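Local atomic coordinates of putative epimerase (Burkholderia cenocepacia, PDB entry 4LW8), a protein that probably acts as an NAD(P)-dependent epimerase or dehydratase, consistent with a role in the O-antigen biosynthesis of bacterial lipopolysaccharide. Residues Q39-D44 / L237-P242; A120-D125 / K172-R177; L132-A137 / A232-L237; K201-Y206 / E310-M315; E259-L264 / I272-D277. All blocks are in the same frame, centred on the assembly; numbering follows the deposited sequence.

Contact 1. Residues Q39-D44 / L237-P242; sequences QAAGYD and LIEAAP
The phenol ring of Tyr43 meets Ile238 at its hydroxyl end: the branch methyl CG2 of Ile238 comes in at a slant, neither squarely over the ring nor in its plane, and lies 3.7 Å from OH of Tyr43. The ring carbon that carries the hydroxyl, CZ of Tyr43, is farther off, at 4.4 Å from the same CG2. The second flat group is the carboxylate of Glu239, whose OE2 comes within 4.4 Å of CB of Ala41, a loose approach at the exposed border of the contact. The long, nearly extended side chain of Glu239 is what spans this gap, since its backbone keeps its distance from the first segment. With CG anti to its carbonyl carbon (chi1 -70°), Tyr43 sends its ring across toward the other helix.

Both helices end beside the contact. Helix 29-40 closes in a Schellman motif at Gly42, whose positive phi goes with a 3.0 Å bond from Gly42 N to Gln39 O; Ala241, also with positive phi, terminates helix 227-240. Tyr43 leads directly into strand 44-49. Beneath the contact lies the central sheet, where Tyr43 and Ile238 both touch Ala88 of strand 88-91, and Ile238 reaches on to Ala130 of strand 130-134.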
# COMPACT_ATOMS: atom_id res chain seq x y z
N GLN A 39 3.15 -21.18 24.27
CA GLN A 39 3.68 -21.83 25.47
C GLN A 39 3.27 -23.30 25.55
O GLN A 39 4.08 -24.16 25.88
CB GLN A 39 3.22 -21.09 26.72
CG GLN A 39 4.07 -19.86 27.03
CD GLN A 39 3.47 -18.99 28.11
OE1 GLN A 39 2.32 -19.19 28.52
NE2 GLN A 39 4.24 -18.03 28.59
N ALA A 40 2.01 -23.58 25.23
CA ALA A 40 1.51 -24.96 25.24
C ALA A 40 2.13 -25.79 24.12
O ALA A 40 2.21 -27.01 24.23
CB ALA A 40 -0.01 -24.98 25.12
N ALA A 41 2.56 -25.14 23.05
CA ALA A 41 3.23 -25.84 21.96
C ALA A 41 4.72 -26.00 22.27
O ALA A 41 5.48 -26.51 21.44
CB ALA A 41 3.04 -25.12 20.65
N GLY A 42 5.14 -25.51 23.44
CA GLY A 42 6.49 -25.72 23.93
C GLY A 42 7.50 -24.60 23.71
O GLY A 42 8.69 -24.82 23.94
N TYR A 43 7.05 -23.42 23.29
CA TYR A 43 7.98 -22.30 23.06
C TYR A 43 8.29 -21.50 24.33
O TYR A 43 7.46 -21.38 25.23
CB TYR A 43 7.43 -21.32 22.02
CG TYR A 43 7.38 -21.83 20.59
CD1 TYR A 43 8.45 -21.62 19.72
CD2 TYR A 43 6.26 -22.50 20.10
CE1 TYR A 43 8.42 -22.09 18.40
CE2 TYR A 43 6.21 -22.97 18.79
CZ TYR A 43 7.29 -22.76 17.95
OH TYR A 43 7.24 -23.23 16.65
N ASP A 44 9.50 -20.94 24.38
CA ASP A 44 9.82 -19.86 25.30
C ASP A 44 9.38 -18.57 24.63
O ASP A 44 9.95 -18.18 23.61
CB ASP A 44 11.32 -19.84 25.64
CG ASP A 44 11.70 -18.73 26.61
OD1 ASP A 44 10.82 -18.19 27.32
OD2 ASP A 44 12.91 -18.40 26.67
N LEU A 237 -0.50 -22.30 11.46
CA LEU A 237 0.25 -21.68 10.37
C LEU A 237 1.75 -21.61 10.67
O LEU A 237 2.58 -21.78 9.78
CB LEU A 237 -0.30 -20.29 10.07
CG LEU A 237 -1.70 -20.32 9.43
CD1 LEU A 237 -2.24 -18.90 9.31
CD2 LEU A 237 -1.65 -21.01 8.07
N ILE A 238 2.08 -21.32 11.92
CA ILE A 238 3.47 -21.36 12.36
C ILE A 238 4.06 -22.76 12.14
O ILE A 238 5.12 -22.92 11.52
CB ILE A 238 3.59 -20.96 13.85
CG1 ILE A 238 3.36 -19.45 14.03
CG2 ILE A 238 4.92 -21.41 14.44
CD1 ILE A 238 4.40 -18.56 13.35
N GLU A 239 3.35 -23.80 12.59
CA GLU A 239 3.88 -25.16 12.54
C GLU A 239 4.05 -25.65 11.10
O GLU A 239 5.02 -26.33 10.78
CB GLU A 239 2.94 -26.12 13.29
CG GLU A 239 2.87 -25.86 14.78
CD GLU A 239 1.76 -26.64 15.47
OE1 GLU A 239 0.80 -27.08 14.80
OE2 GLU A 239 1.86 -26.79 16.70
N ALA A 240 3.11 -25.29 10.23
CA ALA A 240 3.17 -25.72 8.84
C ALA A 240 4.11 -24.83 8.02
O ALA A 240 4.65 -25.26 7.01
CB ALA A 240 1.77 -25.71 8.22
N ALA A 241 4.30 -23.59 8.48
CA ALA A 241 5.16 -22.62 7.79
C ALA A 241 5.02 -22.57 6.25
O ALA A 241 6.03 -22.71 5.54
CB ALA A 241 6.61 -22.88 8.16
N PRO A 242 3.80 -22.35 5.72
CA PRO A 242 3.69 -22.28 4.26
C PRO A 242 4.15 -20.93 3.69
O PRO A 242 3.32 -20.09 3.35
CB PRO A 242 2.21 -22.51 4.01
CG PRO A 242 1.55 -22.02 5.26
CD PRO A 242 2.50 -22.22 6.39

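Contact 2. Residues A120-D125 / K172-R177; sequences ALSGLD and KLWADR
Two alpha-to-beta connections of the Rossmann domain come together where Ser122, in the last turn of helix 103-122, faces Trp174 and Arg177 in the loop between helix 159-172 and strand 180-189. CB of Ser122 sits 3.6 Å from CZ3 of Trp174, while its OG lies in the indole plane, at the edge of the ring. That hydroxyl, swung away from the backbone nitrogen (chi1 -176°), also rests alongside the aliphatic part of Arg177, with OG 3.3 Å from CD.

Within the loop, the guanidinium of Arg177 has CE3 of Trp174 over the centre of one face, 3.7 Å above its plane. Its rotation is further fixed by a salt bridge from NE to OD1 of Asp176, at 3.1 Å and with an N-H...O angle of 155°; NE lies well above the carboxylate plane. NH2 adds a weak bond to Leu173 O. The Trp174 ring continues over helix 103-122, touching Leu118 and Ala119, and Arg127 NE binds Ser122 O. A type I turn from Lys172 to Ala175 starts the loop. The arrangement is that of successive beta-alpha-beta crossovers, in which neighbouring helices finish side by side before the chain re-enters the parallel sheet.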
# COMPACT_ATOMS: atom_id res chain seq x y z
N ALA A 120 15.26 -6.76 10.82
CA ALA A 120 15.89 -7.29 12.03
C ALA A 120 16.03 -8.82 11.96
O ALA A 120 17.08 -9.37 12.29
CB ALA A 120 15.10 -6.88 13.27
N LEU A 121 14.97 -9.50 11.53
CA LEU A 121 15.01 -10.96 11.45
C LEU A 121 15.96 -11.42 10.35
O LEU A 121 16.72 -12.38 10.52
CB LEU A 121 13.60 -11.51 11.21
CG LEU A 121 12.57 -11.15 12.30
CD1 LEU A 121 11.17 -11.52 11.85
CD2 LEU A 121 12.93 -11.90 13.58
N SER A 122 15.95 -10.70 9.24
CA SER A 122 16.74 -11.08 8.07
C SER A 122 18.23 -10.98 8.36
O SER A 122 19.05 -11.68 7.76
CB SER A 122 16.34 -10.19 6.88
OG SER A 122 17.02 -10.58 5.70
N GLY A 123 18.59 -10.11 9.30
CA GLY A 123 19.99 -9.93 9.64
C GLY A 123 20.51 -10.91 10.67
O GLY A 123 21.70 -10.89 10.98
N LEU A 124 19.65 -11.77 11.20
CA LEU A 124 20.07 -12.77 12.19
C LEU A 124 20.97 -13.82 11.56
O LEU A 124 20.84 -14.13 10.37
CB LEU A 124 18.86 -13.46 12.83
CG LEU A 124 17.92 -12.58 13.63
CD1 LEU A 124 16.83 -13.43 14.27
CD2 LEU A 124 18.71 -11.81 14.67
N ASP A 125 21.87 -14.37 12.36
CA ASP A 125 22.73 -15.47 11.94
C ASP A 125 21.89 -16.68 11.59
O ASP A 125 22.15 -17.38 10.61
CB ASP A 125 23.73 -15.83 13.05
CG ASP A 125 24.77 -14.73 13.28
OD1 ASP A 125 24.99 -13.91 12.36
OD2 ASP A 125 25.38 -14.70 14.37
N LYS A 172 6.33 -8.88 1.28
CA LYS A 172 6.70 -9.83 0.25
C LYS A 172 8.04 -9.49 -0.39
O LYS A 172 8.62 -10.35 -1.05
CB LYS A 172 5.59 -9.91 -0.82
CG LYS A 172 4.31 -10.53 -0.26
CD LYS A 172 3.23 -10.69 -1.34
CE LYS A 172 2.07 -11.54 -0.81
NZ LYS A 172 1.02 -11.82 -1.81
N LEU A 173 8.54 -8.27 -0.20
CA LEU A 173 9.87 -7.93 -0.70
C LEU A 173 10.95 -8.73 0.04
O LEU A 173 12.06 -8.86 -0.44
CB LEU A 173 10.16 -6.43 -0.56
CG LEU A 173 9.13 -5.48 -1.21
CD1 LEU A 173 9.49 -4.03 -0.97
CD2 LEU A 173 9.00 -5.76 -2.71
N TRP A 174 10.61 -9.29 1.20
CA TRP A 174 11.56 -10.04 2.02
C TRP A 174 11.44 -11.56 1.83
O TRP A 174 12.09 -12.32 2.55
CB TRP A 174 11.36 -9.66 3.50
CG TRP A 174 11.68 -8.21 3.73
CD1 TRP A 174 10.84 -7.13 3.54
CD2 TRP A 174 12.94 -7.67 4.14
NE1 TRP A 174 11.51 -5.97 3.82
CE2 TRP A 174 12.80 -6.26 4.19
CE3 TRP A 174 14.18 -8.24 4.48
CZ2 TRP A 174 13.84 -5.42 4.57
CZ3 TRP A 174 15.22 -7.39 4.85
CH2 TRP A 174 15.05 -6.00 4.89
N ALA A 175 10.64 -11.99 0.86
CA ALA A 175 10.32 -13.40 0.69
C ALA A 175 11.55 -14.24 0.36
O ALA A 175 11.58 -15.43 0.66
CB ALA A 175 9.26 -13.59 -0.39
N ASP A 176 12.56 -13.63 -0.24
CA ASP A 176 13.79 -14.36 -0.58
C ASP A 176 14.66 -14.60 0.65
O ASP A 176 15.61 -15.38 0.61
CB ASP A 176 14.59 -13.61 -1.66
CG ASP A 176 14.89 -12.15 -1.26
OD1 ASP A 176 14.12 -11.57 -0.45
OD2 ASP A 176 15.90 -11.59 -1.76
N ARG A 177 14.35 -13.92 1.75
CA ARG A 177 15.18 -13.99 2.95
C ARG A 177 14.47 -14.64 4.13
O ARG A 177 15.12 -15.18 5.02
CB ARG A 177 15.67 -12.58 3.32
CG ARG A 177 16.89 -12.14 2.48
CD ARG A 177 17.00 -10.62 2.38
NE ARG A 177 15.96 -10.04 1.53
CZ ARG A 177 15.87 -8.74 1.23
NH1 ARG A 177 16.75 -7.88 1.73
NH2 ARG A 177 14.90 -8.30 0.44

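Contact 3. Residues L132-A137 / A232-L237; sequences LLASSA and AAYLKL
Leu132 lays its CD2 methyl against the root of the Tyr234 side chain, 3.5 Å from CB and 3.6 Å from CG of Tyr234, so that it overlaps the start of the ring and not its hydroxyl end. The two side chains run at roughly right angles. The other branch of Leu132 is used separately: CD1 reaches CD1 of Leu237, 4.1 Å away, one helical turn further on. The leucine thus forks over two residues one turn apart on helix 227-240, an arrangement made possible because its CG is extended away from the backbone nitrogen (chi1 178°) and the two methyls diverge from there.

Farther along the strand, Ala134 receives the far end of the tyrosine, with OH of Tyr234 4.0 Å from CB of Ala134. The ring therefore spans from Leu132 to Ala134, two residues that share one face of the strand. All four touching residues are buried. Tyr234 also packs on Met34 of helix 29-40, and on Ala183 and Pro185 of strand 180-189, which places it in the layer between helices and sheet. The intervening Leu133 touches Ala171 of helix 159-172 instead. From that helix come Lys164, whose NZ binds Ala134 O, and Glu168, which binds Ser135 OG.

The axes of strand 132-134 and helix 232-237 approach to 9.8 Å, and their directions differ by 146°. A central strand with helices packed against both faces in this way is characteristic of the three-layer alpha/beta/alpha Rossmann fold of NAD(P)-dependent epimerases and dehydratases.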
# COMPACT_ATOMS: atom_id res chain seq x y z
N LEU A 132 4.92 -15.15 10.92
CA LEU A 132 3.50 -14.96 10.65
C LEU A 132 3.14 -13.49 10.84
O LEU A 132 3.31 -12.94 11.92
CB LEU A 132 2.64 -15.82 11.58
CG LEU A 132 1.12 -15.67 11.41
CD1 LEU A 132 0.65 -16.10 10.01
CD2 LEU A 132 0.40 -16.44 12.49
N LEU A 133 2.65 -12.86 9.79
CA LEU A 133 2.23 -11.47 9.89
C LEU A 133 0.71 -11.39 9.95
O LEU A 133 0.01 -11.99 9.13
CB LEU A 133 2.76 -10.67 8.72
CG LEU A 133 4.27 -10.85 8.47
CD1 LEU A 133 4.73 -10.06 7.26
CD2 LEU A 133 5.08 -10.43 9.67
N ALA A 134 0.18 -10.65 10.92
CA ALA A 134 -1.26 -10.47 10.99
C ALA A 134 -1.67 -9.28 10.13
O ALA A 134 -1.45 -8.14 10.50
CB ALA A 134 -1.71 -10.28 12.45
N SER A 135 -2.27 -9.57 8.98
CA SER A 135 -2.92 -8.54 8.19
C SER A 135 -4.35 -8.44 8.71
O SER A 135 -4.59 -8.58 9.92
CB SER A 135 -2.89 -8.88 6.69
OG SER A 135 -3.41 -7.82 5.90
N SER A 136 -5.29 -8.18 7.82
CA SER A 136 -6.68 -8.06 8.23
C SER A 136 -7.61 -8.34 7.06
O SER A 136 -7.31 -7.99 5.93
CB SER A 136 -6.97 -6.66 8.77
OG SER A 136 -8.37 -6.49 8.95
N ALA A 137 -8.77 -8.93 7.33
CA ALA A 137 -9.77 -9.10 6.29
C ALA A 137 -10.36 -7.75 5.85
O ALA A 137 -11.11 -7.70 4.87
CB ALA A 137 -10.87 -10.03 6.75
N ALA A 232 -5.28 -20.33 17.73
CA ALA A 232 -5.02 -21.75 17.44
C ALA A 232 -4.67 -21.92 15.96
O ALA A 232 -3.77 -22.69 15.62
CB ALA A 232 -6.21 -22.62 17.83
N ALA A 233 -5.37 -21.21 15.09
CA ALA A 233 -5.08 -21.21 13.65
C ALA A 233 -3.71 -20.60 13.35
O ALA A 233 -2.96 -21.11 12.53
CB ALA A 233 -6.17 -20.45 12.89
N TYR A 234 -3.39 -19.50 14.02
CA TYR A 234 -2.10 -18.85 13.89
C TYR A 234 -0.97 -19.85 14.23
O TYR A 234 0.03 -19.95 13.51
CB TYR A 234 -2.00 -17.63 14.81
CG TYR A 234 -2.73 -16.37 14.33
CD1 TYR A 234 -3.57 -16.40 13.22
CD2 TYR A 234 -2.55 -15.14 14.98
CE1 TYR A 234 -4.23 -15.26 12.78
CE2 TYR A 234 -3.21 -13.99 14.54
CZ TYR A 234 -4.05 -14.06 13.43
OH TYR A 234 -4.72 -12.93 12.99
N LEU A 235 -1.15 -20.61 15.30
CA LEU A 235 -0.15 -21.60 15.69
C LEU A 235 0.01 -22.67 14.61
O LEU A 235 1.13 -23.06 14.29
CB LEU A 235 -0.51 -22.24 17.03
CG LEU A 235 0.41 -23.40 17.44
CD1 LEU A 235 1.85 -22.93 17.64
CD2 LEU A 235 -0.11 -24.12 18.68
N LYS A 236 -1.11 -23.12 14.05
CA LYS A 236 -1.07 -24.12 12.98
C LYS A 236 -0.32 -23.58 11.76
O LYS A 236 0.42 -24.31 11.10
CB LYS A 236 -2.49 -24.55 12.59
CG LYS A 236 -3.10 -25.54 13.57
CD LYS A 236 -2.38 -26.89 13.47
CE LYS A 236 -3.00 -27.96 14.35
NZ LYS A 236 -2.74 -27.71 15.79
N LEU A 237 -0.50 -22.30 11.46
CA LEU A 237 0.25 -21.68 10.37
C LEU A 237 1.75 -21.61 10.67
O LEU A 237 2.58 -21.78 9.78
CB LEU A 237 -0.30 -20.29 10.07
CG LEU A 237 -1.70 -20.32 9.43
CD1 LEU A 237 -2.24 -18.90 9.31
CD2 LEU A 237 -1.65 -21.01 8.07

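Contact 4. Residues K201-Y206 / E310-M315; sequences KLVAHY and ETLRWM
Helices 198-207 and 308-321 draw close at Val203 and Met315, whose CA atoms are 6.8 Å apart. The valine supplies the whole of the first segment's contact, and both its methyls are used. CG1 turns to the main chain of the opposite helix, 3.8 Å from C of Met315, and also lies 3.9 Å from Met315 CB. CG2 meets two side chains: CE of Met315 at 3.9 Å and CD2 of Leu312 at 4.0 Å. The methionine comes across Val203 at about a right angle; its last torsion (chi3 63°) folds the CE methyl back toward the valine, whereas Leu312 points its CB aside and arrives only through the end of its side chain.

Val203 touches Val316 and Met319 as well, so that residues one and two turns apart on helix 308-321 surround it, a knobs-into-holes arrangement. It belongs to the smaller, C-terminal part of an extended short-chain dehydrogenase fold, the part that in relatives binds the sugar substrate. Thr311 OG1 ties the same helix to Asp226 OD2.

On helix 198-207, Lys201 O is gripped twice by one residue. His205 N makes the helical bond, and His205 ND1 donates a 2.7 Å bond, with an N-H...O angle of 151°, from the opposite side of the carbonyl plane.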
# COMPACT_ATOMS: atom_id res chain seq x y z
N LYS A 201 -18.80 -4.08 23.40
CA LYS A 201 -19.74 -3.02 23.78
C LYS A 201 -21.09 -3.63 24.16
O LYS A 201 -21.66 -3.31 25.21
CB LYS A 201 -19.89 -2.02 22.63
CG LYS A 201 -20.76 -0.79 22.92
CD LYS A 201 -21.12 -0.06 21.61
CE LYS A 201 -22.09 1.10 21.83
NZ LYS A 201 -22.58 1.70 20.55
N LEU A 202 -21.59 -4.53 23.31
CA LEU A 202 -22.84 -5.25 23.57
C LEU A 202 -22.75 -6.05 24.86
O LEU A 202 -23.65 -5.99 25.70
CB LEU A 202 -23.18 -6.18 22.40
CG LEU A 202 -24.04 -5.66 21.25
CD1 LEU A 202 -23.64 -4.26 20.85
CD2 LEU A 202 -23.91 -6.59 20.06
N VAL A 203 -21.67 -6.81 25.01
CA VAL A 203 -21.47 -7.62 26.22
C VAL A 203 -21.44 -6.73 27.48
O VAL A 203 -22.08 -7.05 28.48
CB VAL A 203 -20.17 -8.45 26.13
CG1 VAL A 203 -19.76 -9.01 27.51
CG2 VAL A 203 -20.35 -9.58 25.13
N ALA A 204 -20.71 -5.62 27.41
CA ALA A 204 -20.61 -4.70 28.55
C ALA A 204 -21.98 -4.18 28.96
O ALA A 204 -22.30 -4.09 30.14
CB ALA A 204 -19.67 -3.55 28.23
N HIS A 205 -22.81 -3.84 27.97
CA HIS A 205 -24.15 -3.35 28.27
C HIS A 205 -24.99 -4.43 28.94
O HIS A 205 -25.61 -4.19 29.97
CB HIS A 205 -24.86 -2.85 27.01
CG HIS A 205 -24.44 -1.48 26.57
ND1 HIS A 205 -23.17 -1.21 26.11
CD2 HIS A 205 -25.11 -0.31 26.54
CE1 HIS A 205 -23.09 0.07 25.79
NE2 HIS A 205 -24.25 0.64 26.05
N TYR A 206 -25.01 -5.63 28.36
CA TYR A 206 -25.83 -6.69 28.93
C TYR A 206 -25.31 -7.12 30.30
O TYR A 206 -26.09 -7.45 31.20
CB TYR A 206 -25.89 -7.90 28.00
CG TYR A 206 -27.08 -7.92 27.06
CD1 TYR A 206 -28.34 -8.33 27.51
CD2 TYR A 206 -26.94 -7.55 25.73
CE1 TYR A 206 -29.43 -8.36 26.65
CE2 TYR A 206 -28.04 -7.57 24.86
CZ TYR A 206 -29.27 -7.98 25.33
OH TYR A 206 -30.35 -8.02 24.48
N GLU A 310 -21.25 -19.51 22.92
CA GLU A 310 -20.28 -19.89 23.96
C GLU A 310 -19.27 -18.75 24.19
O GLU A 310 -18.98 -18.37 25.32
CB GLU A 310 -19.54 -21.16 23.56
CG GLU A 310 -18.54 -21.65 24.60
CD GLU A 310 -17.89 -22.97 24.21
OE1 GLU A 310 -18.55 -23.80 23.55
OE2 GLU A 310 -16.71 -23.17 24.58
N THR A 311 -18.74 -18.19 23.11
CA THR A 311 -17.84 -17.04 23.19
C THR A 311 -18.49 -15.89 23.97
O THR A 311 -17.86 -15.29 24.84
CB THR A 311 -17.47 -16.53 21.79
OG1 THR A 311 -16.87 -17.58 21.03
CG2 THR A 311 -16.51 -15.32 21.88
N LEU A 312 -19.74 -15.59 23.64
CA LEU A 312 -20.42 -14.47 24.27
C LEU A 312 -20.69 -14.74 25.75
O LEU A 312 -20.59 -13.84 26.57
CB LEU A 312 -21.72 -14.15 23.52
CG LEU A 312 -21.58 -13.55 22.12
CD1 LEU A 312 -22.91 -13.56 21.37
CD2 LEU A 312 -21.02 -12.14 22.19
N ARG A 313 -21.02 -15.98 26.09
CA ARG A 313 -21.29 -16.33 27.49
C ARG A 313 -20.00 -16.21 28.29
O ARG A 313 -19.99 -15.71 29.41
CB ARG A 313 -21.86 -17.74 27.61
CG ARG A 313 -22.37 -18.05 29.02
CD ARG A 313 -23.00 -19.43 29.13
NE ARG A 313 -24.27 -19.54 28.42
CZ ARG A 313 -25.44 -19.14 28.90
NH1 ARG A 313 -25.52 -18.58 30.11
NH2 ARG A 313 -26.55 -19.29 28.18
N TRP A 314 -18.92 -16.68 27.68
CA TRP A 314 -17.58 -16.57 28.23
C TRP A 314 -17.28 -15.11 28.61
O TRP A 314 -16.85 -14.83 29.72
CB TRP A 314 -16.58 -17.09 27.21
CG TRP A 314 -15.12 -16.93 27.53
CD1 TRP A 314 -14.50 -17.25 28.71
CD2 TRP A 314 -14.10 -16.48 26.64
NE1 TRP A 314 -13.15 -16.99 28.61
CE2 TRP A 314 -12.88 -16.53 27.35
CE3 TRP A 314 -14.10 -16.04 25.31
CZ2 TRP A 314 -11.67 -16.14 26.77
CZ3 TRP A 314 -12.89 -15.66 24.74
CH2 TRP A 314 -11.69 -15.71 25.47
N MET A 315 -17.57 -14.20 27.68
CA MET A 315 -17.32 -12.76 27.89
C MET A 315 -18.25 -12.15 28.94
O MET A 315 -17.82 -11.35 29.78
CB MET A 315 -17.45 -12.02 26.55
CG MET A 315 -16.40 -12.45 25.50
SD MET A 315 -16.74 -11.89 23.82
CE MET A 315 -16.65 -10.11 24.00

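Contact 5. Residues E259-L264 / I272-D277; sequences EVLAML and IDVTID
Leu261 holds the two halves of this contact together, one methyl for each. On the interior half, CD2 of Leu261 packs against CG2 of Ile272 at 4.0 Å, the side chains crossing at about a right angle. Ile272 is buried: its side chain also touches Ile213 and His205, and its backbone N-H probably donates to the hydroxyl oxygen of Tyr206. With CG1 anti to the backbone nitrogen (chi1 -160°), the isoleucine leaves CG2 in the crowded position between N and carbonyl carbon, where it faces the leucine.

The outer half differs in burial, not in closeness. There CD1 of Leu261 lies 3.9 Å from CG2 of Val274, and the two side chains slant past one another, yet Val274 is partly exposed on the solvent side. Asp273 and Thr275, which flank Val274 in the strand, are exposed; OD2 of Asp273 forms a salt bridge with Arg212 of the adjoining strand. Residues 273-276 pair in parallel with strand 212-215, and helix 257-268 packs against this small two-stranded sheet, with Leu261 also reaching Leu215.

Everything passing between helix and strand is methyl against methyl. The contact buries a modest 89 Å², and such chemistry imposes no directional bonds: the contact itself probably rests on shape and exclusion of water, while the strand is held by its backbone bonds to strand 212-215 and by the Asp273 salt bridge.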
# COMPACT_ATOMS: atom_id res chain seq x y z
N GLU A 259 -29.23 -11.44 15.52
CA GLU A 259 -28.90 -12.77 16.04
C GLU A 259 -28.03 -12.67 17.28
O GLU A 259 -28.21 -13.43 18.24
CB GLU A 259 -28.17 -13.61 14.98
CG GLU A 259 -28.98 -13.96 13.72
CD GLU A 259 -28.10 -14.63 12.66
OE1 GLU A 259 -27.84 -15.85 12.78
OE2 GLU A 259 -27.67 -13.94 11.71
N VAL A 260 -27.08 -11.73 17.27
CA VAL A 260 -26.18 -11.56 18.40
C VAL A 260 -26.96 -11.05 19.61
O VAL A 260 -26.82 -11.58 20.72
CB VAL A 260 -25.02 -10.60 18.06
CG1 VAL A 260 -24.15 -10.36 19.29
CG2 VAL A 260 -24.17 -11.18 16.93
N LEU A 261 -27.80 -10.04 19.38
CA LEU A 261 -28.67 -9.54 20.44
C LEU A 261 -29.53 -10.65 21.02
O LEU A 261 -29.68 -10.76 22.23
CB LEU A 261 -29.56 -8.40 19.91
CG LEU A 261 -28.84 -7.09 19.60
CD1 LEU A 261 -29.72 -6.13 18.78
CD2 LEU A 261 -28.38 -6.45 20.91
N ALA A 262 -30.09 -11.50 20.16
CA ALA A 262 -30.95 -12.58 20.63
C ALA A 262 -30.18 -13.56 21.53
O ALA A 262 -30.72 -14.05 22.52
CB ALA A 262 -31.58 -13.31 19.46
N MET A 263 -28.92 -13.82 21.18
CA MET A 263 -28.06 -14.70 21.98
C MET A 263 -27.80 -14.13 23.37
O MET A 263 -27.79 -14.85 24.37
CB MET A 263 -26.72 -14.94 21.28
CG MET A 263 -26.76 -15.89 20.09
SD MET A 263 -25.16 -16.00 19.25
CE MET A 263 -25.62 -17.02 17.87
N LEU A 264 -27.54 -12.82 23.41
CA LEU A 264 -27.22 -12.16 24.65
C LEU A 264 -28.46 -12.02 25.51
O LEU A 264 -28.39 -12.13 26.74
CB LEU A 264 -26.58 -10.80 24.39
CG LEU A 264 -25.14 -10.86 23.87
CD1 LEU A 264 -24.72 -9.53 23.27
CD2 LEU A 264 -24.18 -11.26 24.99
N ILE A 272 -32.52 -6.14 25.64
CA ILE A 272 -32.10 -4.76 25.75
C ILE A 272 -32.88 -3.93 24.72
O ILE A 272 -33.23 -4.42 23.65
CB ILE A 272 -30.57 -4.60 25.56
CG1 ILE A 272 -30.09 -3.27 26.15
CG2 ILE A 272 -30.17 -4.74 24.09
CD1 ILE A 272 -28.59 -3.17 26.27
N ASP A 273 -33.17 -2.68 25.06
CA ASP A 273 -33.90 -1.83 24.13
C ASP A 273 -32.88 -1.19 23.19
O ASP A 273 -31.82 -0.74 23.61
CB ASP A 273 -34.72 -0.77 24.87
CG ASP A 273 -35.85 -0.20 24.00
OD1 ASP A 273 -36.33 -0.93 23.13
OD2 ASP A 273 -36.26 0.97 24.19
N VAL A 274 -33.18 -1.22 21.89
CA VAL A 274 -32.27 -0.72 20.87
C VAL A 274 -32.77 0.56 20.18
O VAL A 274 -33.91 0.63 19.76
CB VAL A 274 -32.02 -1.80 19.81
CG1 VAL A 274 -31.13 -1.26 18.68
CG2 VAL A 274 -31.40 -3.02 20.47
N THR A 275 -31.89 1.55 20.08
CA THR A 275 -32.10 2.78 19.31
C THR A 275 -31.23 2.74 18.07
O THR A 275 -30.06 2.35 18.14
CB THR A 275 -31.75 4.05 20.13
OG1 THR A 275 -32.76 4.29 21.10
CG2 THR A 275 -31.68 5.27 19.23
N ILE A 276 -31.78 3.13 16.93
CA ILE A 276 -30.97 3.17 15.72
C ILE A 276 -30.38 4.57 15.53
O ILE A 276 -31.10 5.52 15.24
CB ILE A 276 -31.77 2.74 14.48
CG1 ILE A 276 -32.29 1.31 14.66
CG2 ILE A 276 -30.90 2.82 13.24
CD1 ILE A 276 -31.21 0.32 15.15
N ASP A 277 -29.07 4.67 15.73
CA ASP A 277 -28.33 5.91 15.56
C ASP A 277 -27.81 6.01 14.13
O ASP A 277 -27.11 5.10 13.66
CB ASP A 277 -27.18 5.97 16.56
CG ASP A 277 -26.49 7.33 16.61
OD1 ASP A 277 -26.65 8.15 15.68
OD2 ASP A 277 -25.76 7.58 17.60

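The five contacts fall into two groups. Contacts 1 and 3 share Leu237 and helix 227-240, their centres are 11 Å apart, and they touch where Ile238 CD1 packs 3.7 Å from Leu132 CB. Contact 2 stands 19 Å from each, centre to centre, and touches neither. Contacts 4 and 5, with centres 12 Å apart, form the second group: they meet at Tyr206, whose OH lies 3.1 Å from Ile272 N, a probable hydrogen bond, and Leu202 and Tyr206 pack on Leu264. Contacts 2 and 5 are most distant, with centres 47 Å apart. Contacts 1 to 3 lie in the Rossmann part, which in relatives binds NAD(P); contacts 4 and 5 lie in the C-terminal part.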